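Local coordinates for protein Poly(Beta-D-mannuronate) lyase (Pseudopedobacter saltans, PDB 7O79) that probably cleaves alginate by beta-elimination, as a poly(beta-D-mannuronate) lyase of polysaccharide lyase family 6 built on a parallel beta-helix, at residues V144-Q148 with D149-Y153; G254-G257 with I258-A261. All blocks are in the same frame, centred on the assembly; numbering follows the deposited sequence.

Contact 1 of 2, residues V144-Q148 with D149-Y153; sequences VGNDQ and DNSRY. With PO4 (phosphate ion), chain B.
The side-chain amide of Asn146 closes a turn on Ser151 with two bonds. Ser151 OG donates to Asn146 OD1 at 2.7 Å from 46° above the carbonyl plane; Gly124 O is also within bonding reach, so the single hydrogen must be shared. Asn146 ND2 donates to Ser151 O at 3.0 Å, the acceptor lying almost exactly in the amide plane. Each amide atom has a second partner, Asn154 ND2 at OD1 and Trp178 O at ND2, which share with Ser151 in fixing its rotation. Ser151 OG can reach Asn146 because it stands anti to its own backbone N (chi1 -179°). Water 1 bridges the turn, giving a hydrogen to Asp147 O and accepting one from Ser151 N at 3.0 Å. At the outer end, water 2 donates to Asp149 OD1 and takes a weak bond from Gln148 NE2; the amide of Gln148 and the carboxylate of Asp149 stand nearly perpendicular. A phosphate, probably from the crystallisation liquor, sits on the turn: Asn150 N gives its O1 a nearly straight bond of 2.9 Å, and Arg152 meets it edge-on, NH2 to O1 at 3.1 Å and NH1 to O4 at 3.3 Å. Farther out, Asp189 forms a salt bridge with Arg152, while Gly179 N holds Gln148 OE1. The turn follows strand 144-146, which lies between parallel strands 118-122 and 175-177, and leads into strand 155-162 of the beta-helix.

Contact 2 of 2, residues G254-G257 with I258-A261; sequences GSYG and IRLA
Tyr256 reaches along its own strand to overlap Arg259, three residues on. The ring edge meets the aliphatic base of the arginine: CB of Arg259 lies near the ring plane, 3.9 Å from CE1 of Tyr256. Farther out, Arg259 NE donates to Tyr256 OH at 3.1 Å, with an N-H...O angle of 161°. The hydroxyl lies at the guanidinium edge, close to its plane, and the two groups meet edge to edge there, their planes 30° apart. Two torsions bring them together: Tyr256 CG sits between backbone N and carbonyl carbon, and the Arg259 chain bends at chi3, turning NE back toward the phenol. Gly257 shapes the backbone between them; a CB there would run into Ile258 N, and the strand bends so that its 255-257 and 258-260 parts differ in direction by 61°. Both side chains also touch Val233 of strand 230-236, and Arg259 lies on Ile281 and Ile283 of strand 280-283, with a long, weak ion pair from its NH2 to Glu209. A leucine in place of Arg259 would probably leave the Tyr256 hydroxyl without this N-H donor and the ring freer to shift. Ile258, Arg259 and Leu260 alternate buried, partly exposed, buried; the irregular backbone at Gly257 breaks this pattern and leaves Tyr256 on the side of Arg259. The whole is a strand of a parallel beta-helix, bent at a glycine between flanking strands of successive coils.

From the N terminus, the chain winds through the early coils of the beta-helix before contact 1, where the end of strand 144-146 closes a short turn on the way to strand 155-162. Several coils later, contact 2 joins the two halves of the bent strand 255-260 and closes no separate loop. The contacts follow in series, neither nesting nor crossing. Strands 144-146 and 255-260 belong to the same parallel array, separated in it by strands 175-177, 209-214 and 230-236. The contacts lie on opposite sides of the chain's centre, about 23 Å between their own centres, and do not touch: contact 1 shapes a turn, contact 2 a bent strand.

Contact 1 of 2, residues V144-Q148 with D149-Y153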
ATOM      1  N   VAL A 144       4.090  -5.284   4.481  1.00 23.90           N
ATOM      2  CA  VAL A 144       5.168  -4.418   4.018  1.00 22.87           C
ATOM      3  C   VAL A 144       4.980  -3.068   4.680  1.00 20.10           C
ATOM      4  O   VAL A 144       3.890  -2.489   4.604  1.00 21.22           O
ATOM      5  CB  VAL A 144       5.179  -4.258   2.481  1.00 21.76           C
ATOM      6  CG1 VAL A 144       6.270  -3.274   2.071  1.00 24.02           C
ATOM      7  CG2 VAL A 144       5.401  -5.581   1.795  1.00 19.63           C
ATOM      8  N   GLY A 145       6.033  -2.559   5.313  1.00 20.43           N
ATOM      9  CA  GLY A 145       6.013  -1.227   5.879  1.00 22.99           C
ATOM     10  C   GLY A 145       7.116  -0.323   5.364  1.00 24.21           C
ATOM     11  O   GLY A 145       8.209  -0.776   5.024  1.00 24.11           O
ATOM     12  N   ASN A 146       6.830   0.975   5.340  1.00 23.13           N
ATOM     13  CA  ASN A 146       7.844   1.990   5.102  1.00 22.39           C
ATOM     14  C   ASN A 146       7.908   2.897   6.315  1.00 23.87           C
ATOM     15  O   ASN A 146       6.881   3.390   6.790  1.00 21.20           O
ATOM     16  CB  ASN A 146       7.572   2.802   3.820  1.00 21.79           C
ATOM     17  CG  ASN A 146       8.749   3.684   3.428  1.00 21.57           C
ATOM     18  OD1 ASN A 146       9.771   3.195   2.943  1.00 18.57           O
ATOM     19  ND2 ASN A 146       8.593   5.002   3.593  1.00 20.64           N
ATOM     20  N   ASP A 147       9.122   3.132   6.787  1.00 23.63           N
ATOM     21  CA  ASP A 147       9.388   3.794   8.047  1.00 24.96           C
ATOM     22  C   ASP A 147       9.218   5.313   7.879  1.00 27.20           C
ATOM     23  O   ASP A 147       9.213   5.851   6.766  1.00 23.89           O
ATOM     24  CB  ASP A 147      10.804   3.394   8.485  1.00 29.52           C
ATOM     25  CG  ASP A 147      11.036   3.538   9.958  1.00 41.86           C
ATOM     26  OD1 ASP A 147      10.766   2.524  10.650  1.00 39.33           O
ATOM     27  OD2 ASP A 147      11.505   4.617  10.417  1.00 45.26           O
ATOM     28  N   GLN A 148       9.065   6.009   9.004  1.00 25.12           N
ATOM     29  CA  GLN A 148       8.704   7.423   8.968  1.00 25.30           C
ATOM     30  C   GLN A 148       9.848   8.336   8.545  1.00 28.46           C
ATOM     31  O   GLN A 148       9.596   9.388   7.946  1.00 26.14           O
ATOM     32  CB  GLN A 148       8.147   7.839  10.340  1.00 29.21           C
ATOM     33  CG  GLN A 148       7.727   9.309  10.484  1.00 28.20           C
ATOM     34  CD  GLN A 148       6.707   9.761   9.454  1.00 28.56           C
ATOM     35  OE1 GLN A 148       5.820   9.008   9.056  1.00 27.38           O
ATOM     36  NE2 GLN A 148       6.821  11.018   9.030  1.00 28.13           N
ATOM     37  N   ASP A 149      11.095   7.991   8.856  1.00 26.34           N
ATOM     38  CA  ASP A 149      12.214   8.885   8.599  1.00 26.94           C
ATOM     39  C   ASP A 149      13.263   8.199   7.739  1.00 24.87           C
ATOM     40  O   ASP A 149      13.459   6.984   7.833  1.00 25.47           O
ATOM     41  CB  ASP A 149      12.846   9.363   9.900  1.00 30.51           C
ATOM     42  CG  ASP A 149      11.887  10.199  10.733  1.00 32.31           C
ATOM     43  OD1 ASP A 149      11.746  11.409  10.477  1.00 37.77           O
ATOM     44  OD2 ASP A 149      11.261   9.639  11.641  1.00 37.17           O
ATOM     45  N   ASN A 150      13.884   8.990   6.863  1.00 26.30           N
ATOM     46  CA  ASN A 150      15.047   8.572   6.074  1.00 29.55           C
ATOM     47  C   ASN A 150      14.789   7.290   5.262  1.00 27.73           C
ATOM     48  O   ASN A 150      15.667   6.437   5.107  1.00 27.61           O
ATOM     49  CB  ASN A 150      16.276   8.424   6.985  1.00 28.42           C
ATOM     50  CG  ASN A 150      17.566   8.428   6.205  1.00 33.42           C
ATOM     51  OD1 ASN A 150      17.755   9.248   5.308  1.00 33.16           O
ATOM     52  ND2 ASN A 150      18.456   7.508   6.530  1.00 34.16           N
ATOM     53  N   SER A 151      13.573   7.166   4.675  1.00 25.67           N
ATOM     54  CA  SER A 151      13.233   5.961   3.909  1.00 25.12           C
ATOM     55  C   SER A 151      12.415   6.368   2.663  1.00 25.31           C
ATOM     56  O   SER A 151      11.200   6.175   2.538  1.00 21.94           O
ATOM     57  CB  SER A 151      12.505   4.957   4.814  1.00 21.96           C
ATOM     58  OG  SER A 151      12.168   3.765   4.143  1.00 25.28           O
ATOM     59  N   ARG A 152      13.102   6.950   1.683  1.00 19.76           N
ATOM     60  CA  ARG A 152      12.485   7.498   0.487  1.00 18.95           C
ATOM     61  C   ARG A 152      12.909   6.700  -0.739  1.00 22.52           C
ATOM     62  O   ARG A 152      13.995   6.103  -0.761  1.00 21.62           O
ATOM     63  CB  ARG A 152      12.878   8.966   0.281  1.00 21.60           C
ATOM     64  CG  ARG A 152      12.464   9.898   1.395  1.00 23.11           C
ATOM     65  CD  ARG A 152      12.914  11.327   1.130  1.00 26.72           C
ATOM     66  NE  ARG A 152      12.278  12.268   2.051  1.00 31.61           N
ATOM     67  CZ  ARG A 152      12.652  12.439   3.319  1.00 31.15           C
ATOM     68  NH1 ARG A 152      12.023  13.320   4.095  1.00 29.45           N
ATOM     69  NH2 ARG A 152      13.650  11.720   3.817  1.00 27.89           N
ATOM     70  N   TYR A 153      12.047   6.725  -1.768  1.00 20.63           N
ATOM     71  CA  TYR A 153      12.337   6.159  -3.099  1.00 21.25           C
ATOM     72  C   TYR A 153      12.509   4.640  -3.079  1.00 21.49           C
ATOM     73  O   TYR A 153      13.298   4.078  -3.835  1.00 22.51           O
ATOM     74  CB  TYR A 153      13.555   6.825  -3.758  1.00 23.23           C
ATOM     75  CG  TYR A 153      13.296   8.272  -4.122  1.00 24.14           C
ATOM     76  CD1 TYR A 153      12.651   8.592  -5.316  1.00 30.29           C
ATOM     77  CD2 TYR A 153      13.698   9.308  -3.293  1.00 25.24           C
ATOM     78  CE1 TYR A 153      12.384   9.918  -5.656  1.00 29.56           C
ATOM     79  CE2 TYR A 153      13.451  10.627  -3.625  1.00 28.36           C
ATOM     80  CZ  TYR A 153      12.804  10.925  -4.798  1.00 31.56           C
ATOM     81  OH  TYR A 153      12.561  12.234  -5.113  1.00 37.69           O
TER
HETATM   82  P   PO4 B 501      13.559  13.032   7.512  1.00 49.42           P
HETATM   83  O1  PO4 B 501      13.016  11.799   6.805  1.00 36.72           O
HETATM   84  O2  PO4 B 501      15.029  13.179   7.160  1.00 43.27           O
HETATM   85  O3  PO4 B 501      13.390  12.839   8.999  1.00 42.78           O
HETATM   86  O4  PO4 B 501      12.815  14.296   7.125  1.00 44.91           O
HETATM   87  O   HOH W   1      10.755   8.113   5.013  1.00 26.77           O
HETATM   88  O   HOH W   2       9.315  12.883  10.480  1.00 38.26           O

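Contact 2 of 2, residues G254-G257 with I258-A261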
ATOM      1  N   GLY A 254     -16.952  -7.293   1.541  1.00 27.19           N
ATOM      2  CA  GLY A 254     -16.006  -6.360   2.135  1.00 27.98           C
ATOM      3  C   GLY A 254     -15.019  -5.708   1.177  1.00 25.64           C
ATOM      4  O   GLY A 254     -14.266  -4.819   1.598  1.00 24.31           O
ATOM      5  N   SER A 255     -14.962  -6.142  -0.079  1.00 24.10           N
ATOM      6  CA  SER A 255     -14.108  -5.487  -1.057  1.00 24.49           C
ATOM      7  C   SER A 255     -14.664  -4.122  -1.446  1.00 24.22           C
ATOM      8  O   SER A 255     -15.882  -3.904  -1.521  1.00 27.19           O
ATOM      9  CB  SER A 255     -13.963  -6.353  -2.311  1.00 22.67           C
ATOM     10  OG  SER A 255     -15.238  -6.624  -2.877  1.00 27.79           O
ATOM     11  N   TYR A 256     -13.754  -3.200  -1.724  1.00 24.21           N
ATOM     12  CA  TYR A 256     -14.146  -1.937  -2.326  1.00 21.53           C
ATOM     13  C   TYR A 256     -12.979  -1.398  -3.134  1.00 22.00           C
ATOM     14  O   TYR A 256     -11.944  -2.055  -3.283  1.00 24.16           O
ATOM     15  CB  TYR A 256     -14.693  -0.998  -1.249  1.00 22.57           C
ATOM     16  CG  TYR A 256     -13.726  -0.353  -0.280  1.00 21.24           C
ATOM     17  CD1 TYR A 256     -13.087   0.845  -0.583  1.00 22.33           C
ATOM     18  CD2 TYR A 256     -13.543  -0.889   0.990  1.00 21.32           C
ATOM     19  CE1 TYR A 256     -12.233   1.467   0.345  1.00 23.42           C
ATOM     20  CE2 TYR A 256     -12.705  -0.287   1.918  1.00 23.96           C
ATOM     21  CZ  TYR A 256     -12.060   0.901   1.593  1.00 24.84           C
ATOM     22  OH  TYR A 256     -11.246   1.497   2.533  1.00 22.80           O
ATOM     23  N   GLY A 257     -13.173  -0.212  -3.705  1.00 21.57           N
ATOM     24  CA  GLY A 257     -12.231   0.308  -4.665  1.00 22.72           C
ATOM     25  C   GLY A 257     -11.135   1.185  -4.095  1.00 25.40           C
ATOM     26  O   GLY A 257     -10.177   0.705  -3.467  1.00 24.19           O
ATOM     27  N   ILE A 258     -11.262   2.483  -4.340  1.00 21.34           N
ATOM     28  CA  ILE A 258     -10.246   3.468  -3.999  1.00 20.69           C
ATOM     29  C   ILE A 258     -10.846   4.491  -3.042  1.00 19.57           C
ATOM     30  O   ILE A 258     -11.995   4.915  -3.208  1.00 19.88           O
ATOM     31  CB  ILE A 258      -9.685   4.122  -5.285  1.00 23.62           C
ATOM     32  CG1 ILE A 258      -9.007   3.051  -6.151  1.00 20.40           C
ATOM     33  CG2 ILE A 258      -8.724   5.246  -4.973  1.00 18.96           C
ATOM     34  CD1 ILE A 258      -8.860   3.417  -7.633  1.00 21.65           C
ATOM     35  N   ARG A 259     -10.069   4.867  -2.024  1.00 22.20           N
ATOM     36  CA  ARG A 259     -10.509   5.837  -1.028  1.00 18.96           C
ATOM     37  C   ARG A 259      -9.386   6.817  -0.706  1.00 20.45           C
ATOM     38  O   ARG A 259      -8.250   6.402  -0.449  1.00 21.16           O
ATOM     39  CB  ARG A 259     -10.974   5.135   0.240  1.00 19.81           C
ATOM     40  CG  ARG A 259     -11.018   6.040   1.438  1.00 20.22           C
ATOM     41  CD  ARG A 259     -11.963   5.519   2.497  1.00 21.27           C
ATOM     42  NE  ARG A 259     -11.406   4.467   3.345  1.00 21.57           N
ATOM     43  CZ  ARG A 259     -10.695   4.665   4.457  1.00 26.42           C
ATOM     44  NH1 ARG A 259     -10.368   5.897   4.847  1.00 21.69           N
ATOM     45  NH2 ARG A 259     -10.291   3.622   5.179  1.00 19.29           N
ATOM     46  N   LEU A 260      -9.700   8.120  -0.723  1.00 20.02           N
ATOM     47  CA  LEU A 260      -8.686   9.149  -0.527  1.00 19.45           C
ATOM     48  C   LEU A 260      -9.107  10.155   0.534  1.00 21.25           C
ATOM     49  O   LEU A 260     -10.273  10.568   0.585  1.00 20.67           O
ATOM     50  CB  LEU A 260      -8.394   9.959  -1.808  1.00 20.81           C
ATOM     51  CG  LEU A 260      -7.453   9.442  -2.897  1.00 22.63           C
ATOM     52  CD1 LEU A 260      -6.034   9.240  -2.336  1.00 22.87           C
ATOM     53  CD2 LEU A 260      -7.989   8.207  -3.556  1.00 24.65           C
ATOM     54  N   ALA A 261      -8.131  10.587   1.334  1.00 18.38           N
ATOM     55  CA  ALA A 261      -8.145  11.900   1.980  1.00 18.23           C
ATOM     56  C   ALA A 261      -6.978  12.718   1.435  1.00 21.51           C
ATOM     57  O   ALA A 261      -5.954  12.157   1.028  1.00 20.81           O
ATOM     58  CB  ALA A 261      -8.027  11.780   3.505  1.00 18.46           C
TER